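Long-range contacts in KLLA0C04147p (Kluyveromyces lactis, PDB 5H2D), which binds ergosterol through its oxysterol-binding-protein-related domain, the part present in this chain, and probably transfers sterols between membranes: residues 24-29 / 341-346; 17-22 / 137-142; 76-81 / 329-334. All blocks are in the same frame, centred on the assembly; numbering follows the deposited sequence.

Contact 1 (24-29 / 341-346); sequences GYEDKL and QPHLLP
A His-carboxylate pair, H343 with D27, joins two surface loops of the oxysterol-binding-protein-related domain, 24-29 and 341-346. H343 ND1 donates to D27 OD1 at 2.6 Å, and the near-linear N-H...O angle of 170° fits a short, well-directed bond. OD1 lies in the plane of the imidazole, at the ring edge, although the donor reaches it from its syn side and tilted out of the carboxylate plane. The other oxygen, D27 OD2, takes the backbone H343 N on its syn lone pair at 2.9 Å. One carboxylate therefore grips main chain and ring of the same residue, which fixes the rotation of both side chains. The histidine torsions explain how: chi1 of -71° puts the ring beside its own backbone N, and chi2 of 100° turns ND1 to D27. The carboxylate would probably favour a protonated imidazole. E26, bent at chi2, turns its carboxylate back, and OE1 accepts from G24 N at 3.1 Å.

Further links flank this clamp. Q341 NE2 gives a hydrogen bond of 2.8 Å to K28 O, keeping the carbonyl near the plane of its amide but meeting it from above the carbonyl plane, off the lone pairs. The same nitrogen donates to a water that in turn donates to D27 O, so one amide serves two consecutive carbonyls. At the apolar end, L344 CD1 stands 3.9 Å from the centroid of the Y25 ring, a CH-pi contact over one face, displaced toward the rim. The phenol oxygen of Y25 bonds to E130, and the Y25-L344 pair touches both strand 128-133, at S132 and E130, and helix 419-424, at R423.

Contact 2 (17-22 / 137-142); sequences LEEGSF and SYRFFT
The guanidinium of R139 meets E19 and S21 at its edge, close to its own plane, while the F22 ring receives S21 CB over the centre of one face and the S137-Y138 backbone at its rim. R139 NH1 donates to E19 OE1 at 2.8 Å, and NH2 of the same arginine donates to that same E19 OE1 at 3.0 Å. The salt bridge is thus end-on but converges on a single oxygen. Both nitrogens reach it from one face of the carboxylate and out of its plane, in keeping with planes inclined at 28°. R139 NH1 also donates to S21 OG at 2.8 Å, so this nitrogen is held by two acceptors. S21 OG spends its proton on L16 O, its stronger partner, and accepts from R139 NH1 on the oxygen.

These acceptors sit at the C-terminal end of helix 7-18, where G20 closes a Schellman motif: its positive phi of 70° turns the chain out of the helix and presents E19 and S21 to one arginine. On the other side, S137 and Y138 both face R133 in a G1 beta bulge, from which strand 138-146 sets out. R139 starts with CG between its backbone N and carbonyl carbon (chi1 68°), then runs extended to NE, laying CD 3.2 Å from S21 OG. Its NH2 has a second carboxylate partner, E157 on strand 151-157, and W420 of helix 419-424 touches both R139 and E19. A leucine in place of R139 would probably leave E19 and E157 without the cation they share and let the E19 side chain turn. F22 CE1 comes within 3.4 Å of Y138 O, and F22 CZ lies 3.7 Å from S137 C.

Contact 3 (76-81 / 329-334); sequences VAEDLE and NLTKFA
F333, in the first turn of helix 332-337, lies flat against E81 of the segment that follows helix 72-77, in the sterol-binding domain. E81 CA stands 3.9 Å from the centroid of the F333 ring and 3° off its normal, a CH-pi contact over the middle of one face. The E81 chain then extends back along F333, the two running antiparallel with carboxylate and ring planes nearly parallel (4° apart) and E81 CG 3.8 Å from F333 CB. F333 swings its ring across to 76-81, chi1 of -175° setting CG opposite the backbone N, and A77 O meets the ring edge at CE2, 3.6 Å away. Polar links between the segments run through two waters. One donates to E78 OE1 and E81 OE1 and accepts from T331 OG1; the other donates to E81 OE2 and accepts from F333 N. The second shell fixes these acceptors: E78 forms salt bridges with R116 and R75, and E81 OE2 accepts from N321. D79, beside E78, lines the ergosterol pocket and pairs with K205. T331 is the N-cap of helix 332-337, and its OG1 accepts from A334 N at 2.9 Å.

In the fold
Starting from the N terminus, the end of helix 7-18 is the first part to be tied down: strand 138-146 returns to 17-22, closing contact 2. The loop directly following enters contact 1, which spans most of the chain to reach 341-346, so contacts 1 and 2 cross. Contact 3 joins 76-81 to 329-334 and falls wholly within the span of contact 1, yet crosses contact 2, because 17-22 precedes 76-81 while 137-142 falls between 76-81 and 329-334. Contacts 2 and 3 meet in space, with Y138 and F140 packing on L80 and A77. Together they bind the N-terminal region, the barrel strands, the 76-81 segment carrying the pocket residue D79, and helix 332-337 with the loop after it.

Contact 1 (24-29 / 341-346)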
loop_
_atom_site.group_PDB
_atom_site.type_symbol
_atom_site.label_atom_id
_atom_site.label_comp_id
_atom_site.label_asym_id
_atom_site.label_seq_id
_atom_site.Cartn_x
_atom_site.Cartn_y
_atom_site.Cartn_z
ATOM N N GLY A 24 -18.473 -10.478 -8.220
ATOM C CA GLY A 24 -18.015 -11.279 -7.103
ATOM C C GLY A 24 -17.848 -10.510 -5.810
ATOM O O GLY A 24 -17.535 -11.118 -4.779
ATOM N N TYR A 25 -18.043 -9.192 -5.832
ATOM C CA TYR A 25 -17.873 -8.357 -4.652
ATOM C C TYR A 25 -19.212 -7.958 -4.043
ATOM O O TYR A 25 -19.321 -6.918 -3.379
ATOM C CB TYR A 25 -17.002 -7.146 -5.001
ATOM C CG TYR A 25 -15.534 -7.539 -5.085
ATOM C CD1 TYR A 25 -14.768 -7.638 -3.936
ATOM C CD2 TYR A 25 -14.938 -7.849 -6.303
ATOM C CE1 TYR A 25 -13.435 -8.021 -3.994
ATOM C CE2 TYR A 25 -13.601 -8.241 -6.374
ATOM C CZ TYR A 25 -12.867 -8.318 -5.208
ATOM O OH TYR A 25 -11.554 -8.709 -5.262
ATOM N N GLU A 26 -20.229 -8.814 -4.221
ATOM C CA GLU A 26 -21.570 -8.513 -3.732
ATOM C C GLU A 26 -21.679 -8.622 -2.217
ATOM O O GLU A 26 -22.541 -7.965 -1.618
ATOM C CB GLU A 26 -22.589 -9.441 -4.399
ATOM C CG GLU A 26 -22.694 -9.266 -5.910
ATOM C CD GLU A 26 -21.597 -9.990 -6.684
ATOM O OE1 GLU A 26 -21.402 -9.684 -7.888
ATOM O OE2 GLU A 26 -20.942 -10.875 -6.098
ATOM N N ASP A 27 -20.840 -9.435 -1.577
ATOM C CA ASP A 27 -20.943 -9.621 -0.135
ATOM C C ASP A 27 -20.555 -8.353 0.613
ATOM O O ASP A 27 -19.667 -7.596 0.200
ATOM C CB ASP A 27 -20.052 -10.773 0.338
ATOM C CG ASP A 27 -20.382 -12.075 -0.337
ATOM O OD1 ASP A 27 -21.556 -12.504 -0.277
ATOM O OD2 ASP A 27 -19.474 -12.666 -0.949
ATOM N N LYS A 28 -21.224 -8.135 1.739
ATOM C CA LYS A 28 -20.852 -7.054 2.638
ATOM C C LYS A 28 -19.421 -7.251 3.139
ATOM O O LYS A 28 -18.994 -8.377 3.412
ATOM C CB LYS A 28 -21.850 -7.017 3.798
ATOM C CG LYS A 28 -21.483 -6.197 5.011
ATOM C CD LYS A 28 -22.632 -6.269 6.014
ATOM C CE LYS A 28 -22.145 -6.365 7.445
ATOM N NZ LYS A 28 -21.833 -5.031 8.015
ATOM N N LEU A 29 -18.676 -6.151 3.235
ATOM C CA LEU A 29 -17.292 -6.219 3.700
ATOM C C LEU A 29 -17.190 -6.990 5.010
ATOM O O LEU A 29 -18.014 -6.833 5.914
ATOM C CB LEU A 29 -16.731 -4.810 3.896
ATOM C CG LEU A 29 -16.605 -3.937 2.652
ATOM C CD1 LEU A 29 -16.165 -2.541 3.024
ATOM C CD2 LEU A 29 -15.618 -4.560 1.675
ATOM N N GLN A 341 -14.604 -14.189 0.899
ATOM C CA GLN A 341 -16.012 -13.846 0.714
ATOM C C GLN A 341 -16.704 -14.897 -0.152
ATOM O O GLN A 341 -16.206 -15.228 -1.237
ATOM C CB GLN A 341 -16.137 -12.459 0.078
ATOM C CG GLN A 341 -15.516 -11.318 0.899
ATOM C CD GLN A 341 -16.315 -10.944 2.143
ATOM O OE1 GLN A 341 -16.302 -11.653 3.144
ATOM N NE2 GLN A 341 -16.995 -9.802 2.083
ATOM N N PRO A 342 -17.862 -15.412 0.274
ATOM C CA PRO A 342 -18.467 -16.565 -0.424
ATOM C C PRO A 342 -18.728 -16.341 -1.906
ATOM O O PRO A 342 -18.482 -17.250 -2.707
ATOM C CB PRO A 342 -19.785 -16.784 0.341
ATOM C CG PRO A 342 -19.620 -16.096 1.650
ATOM C CD PRO A 342 -18.593 -15.007 1.485
ATOM N N HIS A 343 -19.256 -15.176 -2.294
ATOM C CA HIS A 343 -19.515 -14.898 -3.703
ATOM C C HIS A 343 -18.263 -14.532 -4.480
ATOM O O HIS A 343 -18.300 -14.528 -5.713
ATOM C CB HIS A 343 -20.546 -13.776 -3.854
ATOM C CG HIS A 343 -21.930 -14.181 -3.461
ATOM N ND1 HIS A 343 -22.476 -13.871 -2.235
ATOM C CD2 HIS A 343 -22.872 -14.892 -4.125
ATOM C CE1 HIS A 343 -23.700 -14.362 -2.163
ATOM N NE2 HIS A 343 -23.964 -14.987 -3.298
ATOM N N LEU A 344 -17.160 -14.229 -3.790
ATOM C CA LEU A 344 -15.916 -13.878 -4.458
ATOM C C LEU A 344 -15.101 -15.106 -4.848
ATOM O O LEU A 344 -14.527 -15.146 -5.945
ATOM C CB LEU A 344 -15.092 -12.964 -3.542
ATOM C CG LEU A 344 -13.741 -12.547 -4.107
ATOM C CD1 LEU A 344 -13.911 -11.767 -5.388
ATOM C CD2 LEU A 344 -12.986 -11.723 -3.080
ATOM N N LEU A 345 -15.054 -16.115 -3.976
ATOM C CA LEU A 345 -14.164 -17.253 -4.192
ATOM C C LEU A 345 -14.257 -17.870 -5.587
ATOM O O LEU A 345 -13.198 -18.186 -6.156
ATOM C CB LEU A 345 -14.415 -18.324 -3.117
ATOM C CG LEU A 345 -14.091 -17.913 -1.679
ATOM C CD1 LEU A 345 -14.444 -19.028 -0.698
ATOM C CD2 LEU A 345 -12.618 -17.554 -1.563
ATOM N N PRO A 346 -15.436 -18.074 -6.186
ATOM C CA PRO A 346 -15.470 -18.734 -7.505
ATOM C C PRO A 346 -14.786 -17.942 -8.608
ATOM O O PRO A 346 -14.395 -18.540 -9.621
ATOM C CB PRO A 346 -16.972 -18.897 -7.783
ATOM C CG PRO A 346 -17.626 -18.827 -6.428
ATOM C CD PRO A 346 -16.792 -17.804 -5.675
HETATM O O HOH W 1 -17.067 -8.656 -0.650
#

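Contact 2 (17-22 / 137-142)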
loop_
_atom_site.group_PDB
_atom_site.type_symbol
_atom_site.label_atom_id
_atom_site.label_comp_id
_atom_site.label_asym_id
_atom_site.label_seq_id
_atom_site.Cartn_x
_atom_site.Cartn_y
_atom_site.Cartn_z
ATOM N N LEU A 17 -16.497 -1.307 -15.920
ATOM C CA LEU A 17 -17.722 -2.097 -15.897
ATOM C C LEU A 17 -17.707 -3.193 -16.955
ATOM O O LEU A 17 -18.140 -4.319 -16.689
ATOM C CB LEU A 17 -18.932 -1.186 -16.093
ATOM C CG LEU A 17 -19.358 -0.416 -14.846
ATOM C CD1 LEU A 17 -20.653 0.345 -15.111
ATOM C CD2 LEU A 17 -19.524 -1.376 -13.676
ATOM N N GLU A 18 -17.210 -2.894 -18.155
ATOM C CA GLU A 18 -17.221 -3.898 -19.212
ATOM C C GLU A 18 -16.320 -5.073 -18.877
ATOM O O GLU A 18 -16.611 -6.205 -19.271
ATOM C CB GLU A 18 -16.808 -3.272 -20.546
ATOM C CG GLU A 18 -17.683 -2.098 -20.963
ATOM C CD GLU A 18 -17.353 -1.569 -22.352
ATOM O OE1 GLU A 18 -18.298 -1.232 -23.100
ATOM O OE2 GLU A 18 -16.152 -1.488 -22.694
ATOM N N GLU A 19 -15.228 -4.826 -18.150
ATOM C CA GLU A 19 -14.317 -5.890 -17.756
ATOM C C GLU A 19 -14.776 -6.630 -16.503
ATOM O O GLU A 19 -14.064 -7.523 -16.036
ATOM C CB GLU A 19 -12.907 -5.316 -17.563
ATOM C CG GLU A 19 -12.351 -4.695 -18.837
ATOM C CD GLU A 19 -10.856 -4.423 -18.788
ATOM O OE1 GLU A 19 -10.242 -4.581 -17.705
ATOM O OE2 GLU A 19 -10.303 -4.056 -19.848
ATOM N N GLY A 20 -15.936 -6.295 -15.953
ATOM C CA GLY A 20 -16.484 -7.051 -14.841
ATOM C C GLY A 20 -15.700 -6.869 -13.561
ATOM O O GLY A 20 -15.589 -7.810 -12.770
ATOM N N SER A 21 -15.183 -5.663 -13.330
ATOM C CA SER A 21 -14.257 -5.436 -12.220
ATOM C C SER A 21 -14.896 -5.645 -10.856
ATOM O O SER A 21 -14.183 -5.881 -9.875
ATOM C CB SER A 21 -13.708 -4.014 -12.319
ATOM O OG SER A 21 -13.182 -3.789 -13.608
ATOM N N PHE A 22 -16.214 -5.544 -10.753
ATOM C CA PHE A 22 -16.877 -5.634 -9.464
ATOM C C PHE A 22 -17.660 -6.922 -9.303
ATOM O O PHE A 22 -18.234 -7.157 -8.235
ATOM C CB PHE A 22 -17.763 -4.401 -9.277
ATOM C CG PHE A 22 -17.023 -3.126 -9.534
ATOM C CD1 PHE A 22 -16.054 -2.692 -8.640
ATOM C CD2 PHE A 22 -17.228 -2.404 -10.696
ATOM C CE1 PHE A 22 -15.340 -1.541 -8.883
ATOM C CE2 PHE A 22 -16.505 -1.250 -10.950
ATOM C CZ PHE A 22 -15.559 -0.814 -10.036
ATOM N N SER A 137 -15.851 2.462 -6.630
ATOM C CA SER A 137 -15.561 2.379 -8.059
ATOM C C SER A 137 -14.075 2.195 -8.364
ATOM O O SER A 137 -13.590 2.670 -9.396
ATOM C CB SER A 137 -16.111 3.596 -8.803
ATOM O OG SER A 137 -17.532 3.597 -8.756
ATOM N N TYR A 138 -13.323 1.472 -7.522
ATOM C CA TYR A 138 -11.946 1.169 -7.887
ATOM C C TYR A 138 -11.675 -0.332 -7.846
ATOM O O TYR A 138 -12.372 -1.103 -7.181
ATOM C CB TYR A 138 -10.918 1.925 -7.009
ATOM C CG TYR A 138 -10.772 1.505 -5.553
ATOM C CD1 TYR A 138 -10.180 0.295 -5.211
ATOM C CD2 TYR A 138 -11.147 2.364 -4.518
ATOM C CE1 TYR A 138 -10.013 -0.070 -3.886
ATOM C CE2 TYR A 138 -10.973 2.011 -3.186
ATOM C CZ TYR A 138 -10.406 0.789 -2.877
ATOM O OH TYR A 138 -10.231 0.440 -1.555
ATOM N N ARG A 139 -10.640 -0.730 -8.590
ATOM C CA ARG A 139 -10.140 -2.097 -8.595
ATOM C C ARG A 139 -8.639 -2.046 -8.368
ATOM O O ARG A 139 -7.946 -1.227 -8.974
ATOM C CB ARG A 139 -10.473 -2.825 -9.915
ATOM C CG ARG A 139 -9.747 -2.294 -11.146
ATOM C CD ARG A 139 -10.297 -2.949 -12.416
ATOM N NE ARG A 139 -9.400 -2.731 -13.542
ATOM C CZ ARG A 139 -9.656 -3.101 -14.788
ATOM N NH1 ARG A 139 -10.813 -3.688 -15.086
ATOM N NH2 ARG A 139 -8.765 -2.876 -15.740
ATOM N N PHE A 140 -8.153 -2.916 -7.487
ATOM C CA PHE A 140 -6.743 -3.058 -7.153
ATOM C C PHE A 140 -6.284 -4.457 -7.528
ATOM O O PHE A 140 -6.975 -5.437 -7.242
ATOM C CB PHE A 140 -6.518 -2.838 -5.645
ATOM C CG PHE A 140 -5.140 -3.229 -5.154
ATOM C CD1 PHE A 140 -4.110 -2.289 -5.126
ATOM C CD2 PHE A 140 -4.884 -4.517 -4.698
ATOM C CE1 PHE A 140 -2.845 -2.645 -4.668
ATOM C CE2 PHE A 140 -3.615 -4.871 -4.232
ATOM C CZ PHE A 140 -2.609 -3.927 -4.215
ATOM N N PHE A 141 -5.102 -4.556 -8.127
ATOM C CA PHE A 141 -4.533 -5.855 -8.441
ATOM C C PHE A 141 -3.031 -5.815 -8.215
ATOM O O PHE A 141 -2.383 -4.800 -8.491
ATOM C CB PHE A 141 -4.804 -6.274 -9.891
ATOM C CG PHE A 141 -4.260 -7.625 -10.209
ATOM C CD1 PHE A 141 -4.848 -8.760 -9.664
ATOM C CD2 PHE A 141 -3.130 -7.767 -10.991
ATOM C CE1 PHE A 141 -4.331 -10.022 -9.928
ATOM C CE2 PHE A 141 -2.606 -9.029 -11.259
ATOM C CZ PHE A 141 -3.215 -10.153 -10.722
ATOM N N THR A 142 -2.477 -6.927 -7.730
ATOM C CA THR A 142 -1.036 -7.003 -7.525
ATOM C C THR A 142 -0.569 -8.436 -7.754
ATOM O O THR A 142 -1.303 -9.397 -7.489
ATOM C CB THR A 142 -0.645 -6.502 -6.112
ATOM O OG1 THR A 142 0.774 -6.547 -5.954
ATOM C CG2 THR A 142 -1.280 -7.370 -5.028
#

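Contact 3 (76-81 / 329-334)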
loop_
_atom_site.group_PDB
_atom_site.type_symbol
_atom_site.label_atom_id
_atom_site.label_comp_id
_atom_site.label_asym_id
_atom_site.label_seq_id
_atom_site.Cartn_x
_atom_site.Cartn_y
_atom_site.Cartn_z
ATOM N N VAL A 76 0.379 -3.559 0.982
ATOM C CA VAL A 76 0.466 -2.531 -0.053
ATOM C C VAL A 76 -0.920 -2.026 -0.441
ATOM O O VAL A 76 -1.091 -0.837 -0.738
ATOM C CB VAL A 76 1.244 -3.073 -1.263
ATOM C CG1 VAL A 76 1.168 -2.098 -2.418
ATOM C CG2 VAL A 76 2.712 -3.330 -0.867
ATOM N N ALA A 77 -1.938 -2.894 -0.410
ATOM C CA ALA A 77 -3.300 -2.433 -0.664
ATOM C C ALA A 77 -3.799 -1.459 0.397
ATOM O O ALA A 77 -4.735 -0.696 0.130
ATOM C CB ALA A 77 -4.253 -3.629 -0.759
ATOM N N GLU A 78 -3.207 -1.462 1.599
ATOM C CA GLU A 78 -3.602 -0.482 2.600
ATOM C C GLU A 78 -3.234 0.948 2.203
ATOM O O GLU A 78 -3.671 1.886 2.879
ATOM C CB GLU A 78 -2.997 -0.859 3.963
ATOM C CG GLU A 78 -3.579 -2.184 4.495
ATOM C CD GLU A 78 -3.114 -2.561 5.902
ATOM O OE1 GLU A 78 -3.266 -1.750 6.846
ATOM O OE2 GLU A 78 -2.626 -3.700 6.078
ATOM N N ASP A 79 -2.462 1.135 1.123
ATOM C CA ASP A 79 -2.307 2.464 0.528
ATOM C C ASP A 79 -3.658 3.091 0.231
ATOM O O ASP A 79 -3.788 4.324 0.199
ATOM C CB ASP A 79 -1.549 2.417 -0.806
ATOM C CG ASP A 79 -0.066 2.159 -0.678
ATOM O OD1 ASP A 79 0.512 2.262 0.431
ATOM O OD2 ASP A 79 0.517 1.842 -1.748
ATOM N N LEU A 80 -4.665 2.259 -0.005
ATOM C CA LEU A 80 -5.953 2.723 -0.509
ATOM C C LEU A 80 -6.963 3.036 0.583
ATOM O O LEU A 80 -8.107 3.378 0.255
ATOM C CB LEU A 80 -6.540 1.662 -1.447
ATOM C CG LEU A 80 -5.633 1.318 -2.627
ATOM C CD1 LEU A 80 -6.314 0.304 -3.525
ATOM C CD2 LEU A 80 -5.265 2.592 -3.396
ATOM N N GLU A 81 -6.588 2.928 1.864
ATOM C CA GLU A 81 -7.582 3.055 2.927
ATOM C C GLU A 81 -8.336 4.378 2.831
ATOM O O GLU A 81 -9.553 4.421 3.047
ATOM C CB GLU A 81 -6.924 2.926 4.304
ATOM C CG GLU A 81 -7.924 3.037 5.439
ATOM C CD GLU A 81 -7.316 2.725 6.810
ATOM O OE1 GLU A 81 -6.128 2.340 6.884
ATOM O OE2 GLU A 81 -8.024 2.874 7.826
ATOM N N ASN A 329 -4.114 -6.770 16.000
ATOM C CA ASN A 329 -4.164 -5.311 15.965
ATOM C C ASN A 329 -4.486 -4.787 14.573
ATOM O O ASN A 329 -4.076 -3.685 14.198
ATOM C CB ASN A 329 -2.862 -4.694 16.489
ATOM C CG ASN A 329 -2.741 -4.796 17.989
ATOM O OD1 ASN A 329 -3.718 -5.090 18.678
ATOM N ND2 ASN A 329 -1.553 -4.536 18.511
ATOM N N LEU A 330 -5.229 -5.562 13.793
ATOM C CA LEU A 330 -5.578 -5.122 12.453
ATOM C C LEU A 330 -6.518 -3.926 12.500
ATOM O O LEU A 330 -7.291 -3.748 13.448
ATOM C CB LEU A 330 -6.246 -6.252 11.681
ATOM C CG LEU A 330 -5.411 -7.500 11.415
ATOM C CD1 LEU A 330 -6.181 -8.407 10.466
ATOM C CD2 LEU A 330 -4.036 -7.141 10.830
ATOM N N THR A 331 -6.447 -3.099 11.461
ATOM C CA THR A 331 -7.436 -2.050 11.246
ATOM C C THR A 331 -8.720 -2.638 10.667
ATOM O O THR A 331 -8.741 -3.750 10.139
ATOM C CB THR A 331 -6.920 -0.991 10.272
ATOM O OG1 THR A 331 -6.645 -1.607 9.006
ATOM C CG2 THR A 331 -5.661 -0.297 10.811
ATOM N N LYS A 332 -9.800 -1.855 10.733
ATOM C CA LYS A 332 -11.031 -2.253 10.055
ATOM C C LYS A 332 -10.773 -2.528 8.581
ATOM O O LYS A 332 -11.234 -3.534 8.028
ATOM C CB LYS A 332 -12.099 -1.164 10.189
ATOM C CG LYS A 332 -12.778 -1.054 11.537
ATOM C CD LYS A 332 -14.165 -0.387 11.359
ATOM C CE LYS A 332 -14.310 0.915 12.136
ATOM N NZ LYS A 332 -13.482 2.022 11.573
ATOM N N PHE A 333 -10.041 -1.623 7.920
ATOM C CA PHE A 333 -9.784 -1.802 6.498
ATOM C C PHE A 333 -8.987 -3.076 6.254
ATOM O O PHE A 333 -9.298 -3.844 5.337
ATOM C CB PHE A 333 -9.044 -0.592 5.932
ATOM C CG PHE A 333 -8.852 -0.642 4.442
ATOM C CD1 PHE A 333 -9.895 -0.324 3.576
ATOM C CD2 PHE A 333 -7.616 -0.975 3.895
ATOM C CE1 PHE A 333 -9.714 -0.362 2.211
ATOM C CE2 PHE A 333 -7.439 -1.018 2.528
ATOM C CZ PHE A 333 -8.480 -0.699 1.684
ATOM N N ALA A 334 -7.961 -3.322 7.073
ATOM C CA ALA A 334 -7.152 -4.515 6.863
ATOM C C ALA A 334 -7.970 -5.783 7.050
ATOM O O ALA A 334 -7.732 -6.775 6.362
ATOM C CB ALA A 334 -5.937 -4.516 7.798
HETATM O O HOH W 2 -5.575 -0.429 6.935
HETATM O O HOH W 3 -9.758 1.124 8.903
#